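Long-range contacts in tail fiber protein (PDB 6CL6), which probably recognises and binds the surface of target bacteria, as the receptor-binding fiber of an R-type pyocin, a contractile, phage-tail-like injection machine: residues S97-V103 / L115-D121; S150-T154 / Y163-G169; G277-T281 / R291-T295; H336-S342 / R356-F360. One frame throughout, in Å; residues are numbered along the deposited sequence.

Interaction 1 of 4, residues S97-V103 / L115-D121; sequences SEMYVRV and LPWQRCD
R102 lies over the indole of W117, its chain running across the ring from CE3 towards CZ2. Its CB touches W117 CE3 at 3.7 Å. CG, set between the backbone N and the carbonyl carbon (chi1 75°), makes a CH-pi contact 3.5 Å from the centroid of the W117 six-membered ring, almost on its normal. CD then passes above CE2 of W117, and NE stands 3.3 Å from CZ2. The guanidinium plane is turned just 9° from the indole, which suits a long, flat-ended arginine on a wide aromatic. At the tip, NH1 donates to a water that donates to L115 O, while NH2 reaches N51 and NE reaches Q88. W117 NE1 is itself tied to N64 O. V101 and Q118 form an antiparallel hydrogen-bonded pair, Q118 N giving 2.7 Å to V101 O; strand 118-119 is the edge, within this chain, of a five-stranded sheet, beside 99-104, and the R119 backbone bonds the second subunit. C120 N donates to M99 O, and C120 SG packs on V101 CG1. D121 OD1 accepts from M99 N at 3.1 Å and from R119 NE at 2.8 Å, from opposite faces of the carboxylate. R119 grips both D121 oxygens side-on, its guanidinium stacked against the carboxylate of E98, whose OE1 accepts from Y100 OH while its OE2 bonds T96 OG1 and forms a salt bridge with R70.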
loop_
_atom_site.group_PDB
_atom_site.type_symbol
_atom_site.label_atom_id
_atom_site.label_comp_id
_atom_site.label_asym_id
_atom_site.label_seq_id
_atom_site.Cartn_x
_atom_site.Cartn_y
_atom_site.Cartn_z
ATOM N N SER A 97 28.896 7.808 51.351
ATOM C CA SER A 97 28.087 8.604 52.287
ATOM C C SER A 97 26.691 8.001 52.312
ATOM O O SER A 97 25.889 8.235 51.394
ATOM C CB SER A 97 28.005 10.081 51.847
ATOM O OG SER A 97 29.294 10.689 51.842
ATOM N N GLU A 98 26.414 7.199 53.346
ATOM C CA GLU A 98 25.172 6.457 53.465
ATOM C C GLU A 98 24.581 6.592 54.858
ATOM O O GLU A 98 25.307 6.746 55.839
ATOM C CB GLU A 98 25.377 4.968 53.194
ATOM C CG GLU A 98 25.753 4.668 51.784
ATOM C CD GLU A 98 26.106 3.216 51.541
ATOM O OE1 GLU A 98 25.514 2.314 52.174
ATOM O OE2 GLU A 98 27.017 2.989 50.724
ATOM N N MET A 99 23.250 6.462 54.928
ATOM C CA MET A 99 22.509 6.500 56.198
ATOM C C MET A 99 21.419 5.445 56.214
ATOM O O MET A 99 20.743 5.217 55.195
ATOM C CB MET A 99 21.860 7.876 56.412
ATOM C CG MET A 99 21.038 8.007 57.691
ATOM S SD MET A 99 20.134 9.584 57.834
ATOM C CE MET A 99 21.500 10.714 57.984
ATOM N N TYR A 100 21.235 4.836 57.390
ATOM C CA TYR A 100 20.229 3.826 57.660
ATOM C C TYR A 100 19.549 4.134 58.993
ATOM O O TYR A 100 20.112 4.818 59.851
ATOM C CB TYR A 100 20.841 2.407 57.721
ATOM C CG TYR A 100 21.474 2.003 56.422
ATOM C CD1 TYR A 100 22.744 2.471 56.073
ATOM C CD2 TYR A 100 20.811 1.136 55.530
ATOM C CE1 TYR A 100 23.335 2.114 54.868
ATOM C CE2 TYR A 100 21.405 0.769 54.331
ATOM C CZ TYR A 100 22.668 1.275 54.006
ATOM O OH TYR A 100 23.257 0.954 52.809
ATOM N N VAL A 101 18.349 3.587 59.172
ATOM C CA VAL A 101 17.595 3.726 60.418
ATOM C C VAL A 101 16.958 2.389 60.767
ATOM O O VAL A 101 16.580 1.604 59.876
ATOM C CB VAL A 101 16.538 4.852 60.302
ATOM C CG1 VAL A 101 15.447 4.449 59.294
ATOM C CG2 VAL A 101 15.936 5.151 61.653
ATOM N N ARG A 102 16.868 2.109 62.080
ATOM C CA ARG A 102 16.141 0.917 62.562
ATOM C C ARG A 102 15.586 1.173 63.969
ATOM O O ARG A 102 15.737 2.259 64.553
ATOM C CB ARG A 102 16.986 -0.347 62.533
ATOM C CG ARG A 102 18.041 -0.474 63.617
ATOM C CD ARG A 102 18.605 -1.873 63.699
ATOM N NE ARG A 102 19.627 -1.944 64.740
ATOM C CZ ARG A 102 20.200 -3.045 65.155
ATOM N NH1 ARG A 102 19.896 -4.195 64.602
ATOM N NH2 ARG A 102 21.095 -2.987 66.118
ATOM N N VAL A 103 14.913 0.161 64.511
ATOM C CA VAL A 103 14.152 0.331 65.733
ATOM C C VAL A 103 14.030 -0.999 66.452
ATOM O O VAL A 103 13.890 -2.060 65.835
ATOM C CB VAL A 103 12.774 0.962 65.443
ATOM C CG1 VAL A 103 11.935 0.018 64.635
ATOM C CG2 VAL A 103 12.069 1.336 66.752
ATOM N N LEU A 115 13.992 -4.437 64.351
ATOM C CA LEU A 115 13.553 -4.552 62.965
ATOM C C LEU A 115 14.738 -4.374 62.036
ATOM O O LEU A 115 15.799 -3.907 62.451
ATOM C CB LEU A 115 12.485 -3.542 62.684
ATOM C CG LEU A 115 11.277 -3.516 63.599
ATOM C CD1 LEU A 115 10.253 -2.523 63.074
ATOM C CD2 LEU A 115 10.664 -4.933 63.755
ATOM N N PRO A 116 14.624 -4.804 60.775
ATOM C CA PRO A 116 15.746 -4.648 59.851
ATOM C C PRO A 116 16.040 -3.186 59.570
ATOM O O PRO A 116 15.163 -2.315 59.621
ATOM C CB PRO A 116 15.267 -5.356 58.570
ATOM C CG PRO A 116 14.131 -6.202 58.995
ATOM C CD PRO A 116 13.486 -5.486 60.135
ATOM N N TRP A 117 17.309 -2.918 59.250
ATOM C CA TRP A 117 17.695 -1.569 58.872
ATOM C C TRP A 117 16.985 -1.128 57.597
ATOM O O TRP A 117 16.832 -1.896 56.642
ATOM C CB TRP A 117 19.204 -1.516 58.657
ATOM C CG TRP A 117 20.025 -1.643 59.848
ATOM C CD1 TRP A 117 20.607 -2.766 60.313
ATOM C CD2 TRP A 117 20.394 -0.589 60.749
ATOM N NE1 TRP A 117 21.322 -2.497 61.442
ATOM C CE2 TRP A 117 21.215 -1.160 61.732
ATOM C CE3 TRP A 117 20.096 0.765 60.824
ATOM C CZ2 TRP A 117 21.747 -0.433 62.769
ATOM C CZ3 TRP A 117 20.639 1.503 61.862
ATOM C CH2 TRP A 117 21.447 0.892 62.830
ATOM N N GLN A 118 16.549 0.124 57.587
ATOM C CA GLN A 118 15.954 0.753 56.426
ATOM C C GLN A 118 16.894 1.845 55.931
ATOM O O GLN A 118 17.448 2.636 56.712
ATOM C CB GLN A 118 14.595 1.347 56.793
ATOM C CG GLN A 118 13.917 2.219 55.747
ATOM C CD GLN A 118 13.519 1.469 54.487
ATOM O OE1 GLN A 118 14.353 1.142 53.654
ATOM N NE2 GLN A 118 12.251 1.133 54.383
ATOM N N ARG A 119 17.081 1.903 54.630
ATOM C CA ARG A 119 17.996 2.878 54.074
ATOM C C ARG A 119 17.353 4.255 54.012
ATOM O O ARG A 119 16.180 4.384 53.667
ATOM C CB ARG A 119 18.418 2.484 52.652
ATOM C CG ARG A 119 19.468 3.406 52.130
ATOM C CD ARG A 119 20.487 2.663 51.343
ATOM N NE ARG A 119 21.466 3.569 50.758
ATOM C CZ ARG A 119 22.211 3.261 49.702
ATOM N NH1 ARG A 119 22.058 2.076 49.133
ATOM N NH2 ARG A 119 23.092 4.134 49.214
ATOM N N CYS A 120 18.152 5.293 54.313
ATOM C CA CYS A 120 17.679 6.664 54.278
ATOM C C CYS A 120 18.217 7.467 53.111
ATOM O O CYS A 120 17.450 8.179 52.468
ATOM C CB CYS A 120 18.042 7.375 55.588
ATOM S SG CYS A 120 17.236 6.649 57.016
ATOM N N ASP A 121 19.499 7.368 52.788
ATOM C CA ASP A 121 20.022 8.184 51.722
ATOM C C ASP A 121 19.408 7.739 50.375
ATOM O O ASP A 121 19.032 6.586 50.182
ATOM C CB ASP A 121 21.535 8.113 51.695
ATOM C CG ASP A 121 22.064 6.770 51.255
ATOM O OD1 ASP A 121 22.190 5.861 52.117
ATOM O OD2 ASP A 121 22.330 6.609 50.049
HETATM O O HOH W 1 25.324 7.360 48.871
HETATM O O HOH W 2 18.116 -4.962 62.536
#

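Interaction 2 of 4, residues S150-T154 / Y163-G169. With EDO (1,2-ethanediol), chain K.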
loop_
_atom_site.group_PDB
_atom_site.type_symbol
_atom_site.label_atom_id
_atom_site.label_comp_id
_atom_site.label_asym_id
_atom_site.label_seq_id
_atom_site.Cartn_x
_atom_site.Cartn_y
_atom_site.Cartn_z
ATOM N N SER A 150 22.428 8.724 31.482
ATOM C CA SER A 150 22.344 9.534 30.286
ATOM C C SER A 150 23.583 9.366 29.432
ATOM O O SER A 150 24.703 9.522 29.918
ATOM C CB SER A 150 22.194 11.026 30.637
ATOM O OG SER A 150 22.027 11.809 29.493
ATOM N N GLN A 151 23.379 9.082 28.152
ATOM C CA GLN A 151 24.450 9.117 27.168
ATOM C C GLN A 151 24.247 10.390 26.365
ATOM O O GLN A 151 23.302 10.494 25.564
ATOM C CB GLN A 151 24.449 7.883 26.263
ATOM C CG GLN A 151 25.482 7.935 25.136
ATOM C CD GLN A 151 26.907 8.159 25.657
ATOM O OE1 GLN A 151 27.421 9.275 25.658
ATOM N NE2 GLN A 151 27.537 7.084 26.126
ATOM N N SER A 152 25.110 11.359 26.594
ATOM C CA SER A 152 24.988 12.664 25.960
ATOM C C SER A 152 25.690 12.745 24.622
ATOM O O SER A 152 25.611 13.781 23.963
ATOM C CB SER A 152 25.501 13.725 26.922
ATOM O OG SER A 152 24.729 13.697 28.119
ATOM N N PHE A 153 26.363 11.681 24.184
ATOM C CA PHE A 153 27.184 11.749 22.984
ATOM C C PHE A 153 26.908 10.557 22.083
ATOM O O PHE A 153 27.164 9.421 22.459
ATOM C CB PHE A 153 28.677 11.798 23.348
ATOM C CG PHE A 153 29.080 13.028 24.091
ATOM C CD1 PHE A 153 28.989 13.071 25.467
ATOM C CD2 PHE A 153 29.542 14.158 23.395
ATOM C CE1 PHE A 153 29.356 14.209 26.168
ATOM C CE2 PHE A 153 29.895 15.306 24.078
ATOM C CZ PHE A 153 29.802 15.332 25.473
ATOM N N THR A 154 26.399 10.823 20.887
ATOM C CA THR A 154 26.207 9.747 19.925
ATOM C C THR A 154 27.506 8.992 19.656
ATOM O O THR A 154 27.492 7.773 19.528
ATOM C CB THR A 154 25.605 10.325 18.648
ATOM O OG1 THR A 154 24.213 10.621 18.893
ATOM C CG2 THR A 154 25.719 9.366 17.485
ATOM N N TYR A 163 24.329 -0.970 22.781
ATOM C CA TYR A 163 23.352 0.090 22.578
ATOM C C TYR A 163 22.392 -0.370 21.479
ATOM O O TYR A 163 22.816 -1.042 20.528
ATOM C CB TYR A 163 24.019 1.394 22.165
ATOM C CG TYR A 163 24.736 2.154 23.266
ATOM C CD1 TYR A 163 25.968 1.724 23.735
ATOM C CD2 TYR A 163 24.179 3.300 23.817
ATOM C CE1 TYR A 163 26.633 2.429 24.720
ATOM C CE2 TYR A 163 24.837 4.016 24.810
ATOM C CZ TYR A 163 26.070 3.567 25.251
ATOM O OH TYR A 163 26.746 4.279 26.235
ATOM N N PRO A 164 21.100 -0.058 21.590
ATOM C CA PRO A 164 20.160 -0.507 20.552
ATOM C C PRO A 164 20.240 0.284 19.274
ATOM O O PRO A 164 19.769 -0.186 18.231
ATOM C CB PRO A 164 18.784 -0.335 21.214
ATOM C CG PRO A 164 18.975 0.773 22.202
ATOM C CD PRO A 164 20.428 0.636 22.692
ATOM N N ILE A 165 20.811 1.479 19.333
ATOM C CA ILE A 165 20.918 2.395 18.198
ATOM C C ILE A 165 22.110 3.282 18.516
ATOM O O ILE A 165 22.422 3.538 19.690
ATOM C CB ILE A 165 19.611 3.203 18.016
ATOM C CG1 ILE A 165 19.641 4.051 16.754
ATOM C CG2 ILE A 165 19.370 4.101 19.266
ATOM C CD1 ILE A 165 19.454 3.209 15.484
ATOM N N VAL A 166 22.805 3.717 17.488
ATOM C CA VAL A 166 23.932 4.634 17.695
ATOM C C VAL A 166 23.379 6.039 17.830
ATOM O O VAL A 166 23.283 6.781 16.840
ATOM C CB VAL A 166 24.976 4.517 16.580
ATOM C CG1 VAL A 166 26.134 5.495 16.812
ATOM C CG2 VAL A 166 25.496 3.094 16.532
ATOM N N ARG A 167 22.970 6.394 19.063
ATOM C CA ARG A 167 22.377 7.683 19.361
ATOM C C ARG A 167 22.562 7.971 20.837
ATOM O O ARG A 167 22.461 7.066 21.676
ATOM C CB ARG A 167 20.867 7.754 19.056
ATOM C CG ARG A 167 20.456 7.582 17.651
ATOM C CD ARG A 167 20.644 8.839 16.821
ATOM N NE ARG A 167 19.830 8.752 15.580
ATOM C CZ ARG A 167 20.097 7.935 14.578
ATOM N NH1 ARG A 167 21.113 7.101 14.646
ATOM N NH2 ARG A 167 19.322 7.918 13.506
ATOM N N ALA A 168 22.812 9.238 21.161
ATOM C CA ALA A 168 22.620 9.702 22.531
ATOM C C ALA A 168 21.208 9.338 22.990
ATOM O O ALA A 168 20.284 9.215 22.184
ATOM C CB ALA A 168 22.843 11.209 22.591
ATOM N N GLY A 169 21.038 9.152 24.286
ATOM C CA GLY A 169 19.743 8.715 24.785
ATOM C C GLY A 169 19.741 8.459 26.266
ATOM O O GLY A 169 20.751 8.592 26.950
HETATM C C1 EDO K . 24.340 13.960 20.759
HETATM O O1 EDO K . 25.535 13.387 20.195
HETATM C C2 EDO K . 24.232 15.398 20.292
HETATM O O2 EDO K . 24.068 15.394 18.858
#
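Q151 and G169 form an antiparallel hydrogen-bonded pair, CA to CA 5.3 Å, with Q151 N giving to G169 O and G169 N returning the bond to Q151 O. The methyl of A168 lies beside this pair, its CB 3.1 Å from Q151 O. A residue as small as alanine suits a place so close to a carbonyl. The side chain of Q151 starts anti to the backbone N (chi1 175°) and bends at chi2, and this carries its amide across to Y163. NE2 donates to Y163 OH at 2.9 Å, the oxygen lying in the amide plane, and NE2 also reaches P135 O. On the other end of the amide, OE1 accepts from F153 N at 3.0 Å and from Q156 NE2, so one glutamine joins the turn, the aromatic and the helix. The pair belongs to a mixed sheet in which strands 147-151 and 169-177 are antiparallel neighbours, and the connection between them carries the short helix 154-159, with F153 at its N-cap. T154 opens that helix. Its OG1 accepts from A168 N at 3.0 Å, and its CG2 rests 3.6 Å from V166 O, with the CG1 of V166 a little farther off. V166 is the centre of an inverse gamma turn, and its O also receives R167 NH1, whose NE forms a salt bridge with D189. A 1,2-ethanediol, probably from the crystallisation liquor, takes T154 N through its O1 at 2.8 Å.

Interaction 3 of 4, residues G277-T281 / R291-T295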
loop_
_atom_site.group_PDB
_atom_site.type_symbol
_atom_site.label_atom_id
_atom_site.label_comp_id
_atom_site.label_asym_id
_atom_site.label_seq_id
_atom_site.Cartn_x
_atom_site.Cartn_y
_atom_site.Cartn_z
ATOM N N GLY A 277 -19.705 -9.962 -67.616
ATOM C CA GLY A 277 -20.780 -9.386 -68.391
ATOM C C GLY A 277 -22.131 -9.591 -67.709
ATOM O O GLY A 277 -22.242 -10.211 -66.645
ATOM N N VAL A 278 -23.154 -9.012 -68.321
ATOM C CA VAL A 278 -24.521 -9.063 -67.813
ATOM C C VAL A 278 -25.329 -10.087 -68.613
ATOM O O VAL A 278 -24.937 -10.466 -69.734
ATOM C CB VAL A 278 -25.198 -7.676 -67.868
ATOM C CG1 VAL A 278 -24.504 -6.680 -66.927
ATOM C CG2 VAL A 278 -25.247 -7.121 -69.298
ATOM N N PRO A 279 -26.437 -10.577 -68.078
ATOM C CA PRO A 279 -27.204 -11.592 -68.805
ATOM C C PRO A 279 -27.858 -11.015 -70.045
ATOM O O PRO A 279 -28.314 -9.871 -70.061
ATOM C CB PRO A 279 -28.260 -12.056 -67.797
ATOM C CG PRO A 279 -27.739 -11.561 -66.417
ATOM C CD PRO A 279 -26.985 -10.302 -66.727
ATOM N N ALA A 280 -27.893 -11.818 -71.099
ATOM C CA ALA A 280 -28.753 -11.512 -72.235
ATOM C C ALA A 280 -30.199 -11.820 -71.851
ATOM O O ALA A 280 -30.471 -12.635 -70.961
ATOM C CB ALA A 280 -28.326 -12.301 -73.470
ATOM N N THR A 281 -31.122 -11.125 -72.499
ATOM C CA THR A 281 -32.550 -11.330 -72.305
ATOM C C THR A 281 -33.184 -11.678 -73.647
ATOM O O THR A 281 -32.579 -11.497 -74.708
ATOM C CB THR A 281 -33.228 -10.099 -71.727
ATOM O OG1 THR A 281 -32.848 -8.944 -72.482
ATOM C CG2 THR A 281 -32.825 -9.911 -70.272
ATOM N N ARG A 291 -31.537 -10.113 -76.969
ATOM C CA ARG A 291 -30.802 -8.882 -76.743
ATOM C C ARG A 291 -29.549 -9.183 -75.932
ATOM O O ARG A 291 -29.627 -9.751 -74.837
ATOM C CB ARG A 291 -31.674 -7.858 -76.027
ATOM C CG ARG A 291 -31.003 -6.529 -75.801
ATOM C CD ARG A 291 -32.055 -5.508 -75.293
ATOM N NE ARG A 291 -31.535 -4.148 -75.249
ATOM C CZ ARG A 291 -32.293 -3.053 -75.244
ATOM N NH1 ARG A 291 -33.621 -3.155 -75.291
ATOM N NH2 ARG A 291 -31.726 -1.854 -75.199
ATOM N N ASP A 292 -28.405 -8.817 -76.484
ATOM C CA ASP A 292 -27.140 -8.838 -75.751
ATOM C C ASP A 292 -27.032 -7.524 -74.985
ATOM O O ASP A 292 -26.730 -6.479 -75.555
ATOM C CB ASP A 292 -25.964 -9.014 -76.704
ATOM C CG ASP A 292 -24.628 -8.783 -75.999
ATOM O OD1 ASP A 292 -24.428 -9.362 -74.910
ATOM O OD2 ASP A 292 -23.810 -7.994 -76.502
ATOM N N ASN A 293 -27.254 -7.573 -73.684
ATOM C CA ASN A 293 -27.228 -6.356 -72.890
ATOM C C ASN A 293 -25.831 -5.842 -72.619
ATOM O O ASN A 293 -25.706 -4.687 -72.209
ATOM C CB ASN A 293 -28.006 -6.616 -71.612
ATOM C CG ASN A 293 -29.485 -6.860 -71.903
ATOM O OD1 ASN A 293 -30.153 -5.992 -72.458
ATOM N ND2 ASN A 293 -29.974 -8.054 -71.588
ATOM N N ASP A 294 -24.787 -6.628 -72.902
ATOM C CA ASP A 294 -23.430 -6.092 -72.868
ATOM C C ASP A 294 -23.247 -5.003 -73.913
ATOM O O ASP A 294 -22.601 -3.986 -73.650
ATOM C CB ASP A 294 -22.393 -7.203 -73.117
ATOM C CG ASP A 294 -22.292 -8.197 -71.989
ATOM O OD1 ASP A 294 -22.396 -7.776 -70.823
ATOM O OD2 ASP A 294 -22.067 -9.401 -72.247
ATOM N N THR A 295 -23.753 -5.230 -75.131
ATOM C CA THR A 295 -23.561 -4.301 -76.225
ATOM C C THR A 295 -24.846 -3.617 -76.685
ATOM O O THR A 295 -24.774 -2.591 -77.376
ATOM C CB THR A 295 -22.946 -5.022 -77.440
ATOM O OG1 THR A 295 -23.879 -5.972 -77.970
ATOM C CG2 THR A 295 -21.666 -5.751 -77.054
HETATM O O HOH W 3 -22.667 -11.427 -70.688
#
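The amide of N293 reaches across to P279 and T281, and both of these partners lie close to its plane. ND2 donates to P279 O at 2.9 Å and to T281 OG1 at 3.1 Å, so its two N-H groups are spent on the facing segment and the amide cannot easily turn. P279 O is met in its own carbonyl plane, on a lone pair. T281 OG1 is brought into range by a first torsion of 49°, which places it between the backbone N and the carbonyl carbon. The other flat group is the carboxylate of D294: OD1 accepts from V278 N at 2.9 Å on its syn side, a little out of the plane. OD2 takes a water that also donates to V278 O, and it accepts from A280 N of the second subunit as well. An aspartate is apt here, since its two oxygens can serve two backbones at once, and a magnesium ion about 4 Å from the side chain may balance some of its charge. G277 has no side chain to run into D294 OD2, and its CA lies 3.3 Å from D294 OD1. V278 CG2 packs 3.6 Å from N293 CB. At the other end, T281 and R291 make an antiparallel hydrogen-bonded pair, R291 N giving 2.8 Å to T281 O. This pair belongs to the beta hairpin of strands 281-283 and 288-292, and the loop 277-280 brings the chain to it from helix 267-274, while the 293-295 turn leads on to strand 297-306.

Interaction 4 of 4, residues H336-S342 / R356-F360. With CA (calcium ion), chain L; CA (calcium ion), chain I.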
loop_
_atom_site.group_PDB
_atom_site.type_symbol
_atom_site.label_atom_id
_atom_site.label_comp_id
_atom_site.label_asym_id
_atom_site.label_seq_id
_atom_site.Cartn_x
_atom_site.Cartn_y
_atom_site.Cartn_z
ATOM N N HIS A 336 -42.017 -24.045 -106.456
ATOM C CA HIS A 336 -41.721 -24.677 -107.743
ATOM C C HIS A 336 -40.341 -24.276 -108.224
ATOM O O HIS A 336 -40.083 -23.060 -108.391
ATOM C CB HIS A 336 -42.750 -24.300 -108.780
ATOM C CG HIS A 336 -42.689 -25.166 -109.999
ATOM N ND1 HIS A 336 -41.690 -25.057 -110.933
ATOM C CD2 HIS A 336 -43.482 -26.183 -110.413
ATOM C CE1 HIS A 336 -41.883 -25.944 -111.894
ATOM N NE2 HIS A 336 -42.964 -26.644 -111.600
ATOM N N PRO A 337 -39.418 -25.223 -108.437
ATOM C CA PRO A 337 -38.023 -24.857 -108.755
ATOM C C PRO A 337 -37.807 -24.456 -110.197
ATOM O O PRO A 337 -36.665 -24.148 -110.582
ATOM C CB PRO A 337 -37.248 -26.137 -108.419
ATOM C CG PRO A 337 -38.221 -27.207 -108.698
ATOM C CD PRO A 337 -39.604 -26.678 -108.370
ATOM N N GLY A 338 -38.879 -24.447 -111.009
ATOM C CA GLY A 338 -38.831 -23.964 -112.371
ATOM C C GLY A 338 -38.920 -22.469 -112.532
ATOM O O GLY A 338 -38.845 -21.983 -113.660
ATOM N N THR A 339 -39.063 -21.714 -111.434
ATOM C CA THR A 339 -39.187 -20.273 -111.482
ATOM C C THR A 339 -38.344 -19.646 -110.375
ATOM O O THR A 339 -37.791 -20.338 -109.538
ATOM C CB THR A 339 -40.673 -19.861 -111.375
ATOM O OG1 THR A 339 -40.803 -18.475 -111.678
ATOM C CG2 THR A 339 -41.200 -20.109 -109.979
ATOM N N ASP A 340 -38.256 -18.309 -110.388
ATOM C CA ASP A 340 -37.538 -17.604 -109.341
ATOM C C ASP A 340 -38.317 -17.650 -108.016
ATOM O O ASP A 340 -39.557 -17.594 -107.981
ATOM C CB ASP A 340 -37.270 -16.154 -109.715
ATOM C CG ASP A 340 -36.664 -15.340 -108.545
ATOM O OD1 ASP A 340 -35.431 -15.446 -108.314
ATOM O OD2 ASP A 340 -37.413 -14.597 -107.840
ATOM N N ALA A 341 -37.586 -17.756 -106.922
ATOM C CA ALA A 341 -38.179 -17.684 -105.576
ATOM C C ALA A 341 -37.286 -16.820 -104.694
ATOM O O ALA A 341 -36.982 -17.149 -103.554
ATOM C CB ALA A 341 -38.405 -19.067 -104.988
ATOM N N SER A 342 -36.902 -15.673 -105.215
ATOM C CA SER A 342 -36.030 -14.746 -104.514
ATOM C C SER A 342 -36.759 -14.094 -103.350
ATOM O O SER A 342 -37.973 -14.136 -103.244
ATOM C CB SER A 342 -35.519 -13.667 -105.480
ATOM O OG SER A 342 -34.587 -14.215 -106.375
ATOM N N ARG A 356 -39.915 -8.712 -99.549
ATOM C CA ARG A 356 -40.260 -8.899 -100.960
ATOM C C ARG A 356 -40.259 -10.381 -101.306
ATOM O O ARG A 356 -39.295 -11.095 -101.006
ATOM C CB ARG A 356 -39.284 -8.145 -101.854
ATOM C CG ARG A 356 -39.742 -7.991 -103.298
ATOM C CD ARG A 356 -38.901 -6.920 -103.964
ATOM N NE ARG A 356 -39.352 -6.550 -105.301
ATOM C CZ ARG A 356 -40.387 -5.751 -105.554
ATOM N NH1 ARG A 356 -41.122 -5.276 -104.566
ATOM N NH2 ARG A 356 -40.698 -5.448 -106.806
ATOM N N ASN A 357 -41.323 -10.831 -101.969
ATOM C CA ASN A 357 -41.456 -12.222 -102.394
ATOM C C ASN A 357 -41.378 -12.306 -103.908
ATOM O O ASN A 357 -42.311 -11.899 -104.612
ATOM C CB ASN A 357 -42.762 -12.809 -101.892
ATOM C CG ASN A 357 -43.038 -14.170 -102.454
ATOM O OD1 ASN A 357 -42.132 -14.962 -102.672
ATOM N ND2 ASN A 357 -44.313 -14.443 -102.723
ATOM N N GLY A 358 -40.266 -12.835 -104.411
ATOM C CA GLY A 358 -40.115 -13.044 -105.841
ATOM C C GLY A 358 -40.798 -14.268 -106.397
ATOM O O GLY A 358 -40.847 -14.411 -107.606
ATOM N N TYR A 359 -41.341 -15.143 -105.544
ATOM C CA TYR A 359 -42.011 -16.352 -106.026
ATOM C C TYR A 359 -43.401 -15.997 -106.548
ATOM O O TYR A 359 -44.078 -15.135 -105.971
ATOM C CB TYR A 359 -42.142 -17.366 -104.906
ATOM C CG TYR A 359 -42.732 -18.699 -105.335
ATOM C CD1 TYR A 359 -42.188 -19.409 -106.372
ATOM C CD2 TYR A 359 -43.798 -19.269 -104.642
ATOM C CE1 TYR A 359 -42.730 -20.634 -106.769
ATOM C CE2 TYR A 359 -44.324 -20.462 -104.993
ATOM C CZ TYR A 359 -43.790 -21.154 -106.076
ATOM O OH TYR A 359 -44.314 -22.357 -106.436
ATOM N N PHE A 360 -43.846 -16.694 -107.604
ATOM C CA PHE A 360 -45.065 -16.325 -108.323
ATOM C C PHE A 360 -46.327 -16.897 -107.701
ATOM O O PHE A 360 -47.262 -17.299 -108.414
ATOM C CB PHE A 360 -44.939 -16.702 -109.802
ATOM C CG PHE A 360 -44.825 -18.180 -110.119
ATOM C CD1 PHE A 360 -44.936 -19.167 -109.170
ATOM C CD2 PHE A 360 -44.613 -18.562 -111.452
ATOM C CE1 PHE A 360 -44.860 -20.517 -109.512
ATOM C CE2 PHE A 360 -44.536 -19.918 -111.811
ATOM C CZ PHE A 360 -44.666 -20.897 -110.853
HETATM CA CA CA L . -34.476 -23.776 -111.107
HETATM CA CA CA I . -41.292 -14.096 -109.916
HETATM O O HOH W 4 -41.459 -16.496 -109.716
HETATM O O HOH W 5 -38.966 -13.440 -109.307
HETATM O O HOH W 6 -40.220 -14.554 -112.000
HETATM O O HOH W 7 -43.207 -14.410 -111.467
HETATM O O HOH W 8 -32.402 -22.712 -112.029
#
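G358 and D340 meet beside a calcium ion that only G358 touches directly within these two segments, through its O at 2.4 Å. Four waters ligate the ion, and D309 of the same chain and P337 O of the second subunit complete its shell. For this ion D340 of the same chain is second-shell: its OD2 and its backbone O each accept from a calcium-bound water. The water on D340 O is also 2.9 Å from T339 OG1. Behind this, an Asx turn, S342 N giving 2.9 Å to D340 OD2, fixes the carboxylate, while G358 N donates to S342 O. N357 OD1 accepts from Y359 N in a second Asx turn, and from Q331 NE2. T339 CG2 sits over the centre of the F360 ring, 3.6 Å from its centroid, and meets Y359 near the edge of the ring. Y359 OH accepts from H336 N at 2.9 Å and so anchors the type I turn 336-339. There P337 O binds another calcium, at 2.3 Å, which D309, D340 and G358 of the third subunit also bind. Each ion thus joins two chains, and hard oxygen ligands and ordered water are consistent with calcium fixing the trimer's loops.

Overall arrangement
The four contacts follow in series along the chain, none touching another. Interactions 1 and 2 are the closest pair, with centres about 35 Å apart, yet they belong to different sheets, one antiparallel and one mixed. The rest of the mixed sheet, to strand 202-208, then a long, largely extended connection with the iron-binding H243 and H245, and helix 267-274 separate interaction 2 from interaction 3, centres about 108 Å apart. Interactions 3 and 4 lie about 38 Å apart in the C-terminal region, again on separate sheets, and interaction 4 is about 176 Å from interaction 1. Every contact also meets at least one neighbouring subunit, as expected for an elongated trimeric fiber of sheet domains joined by thin linkers.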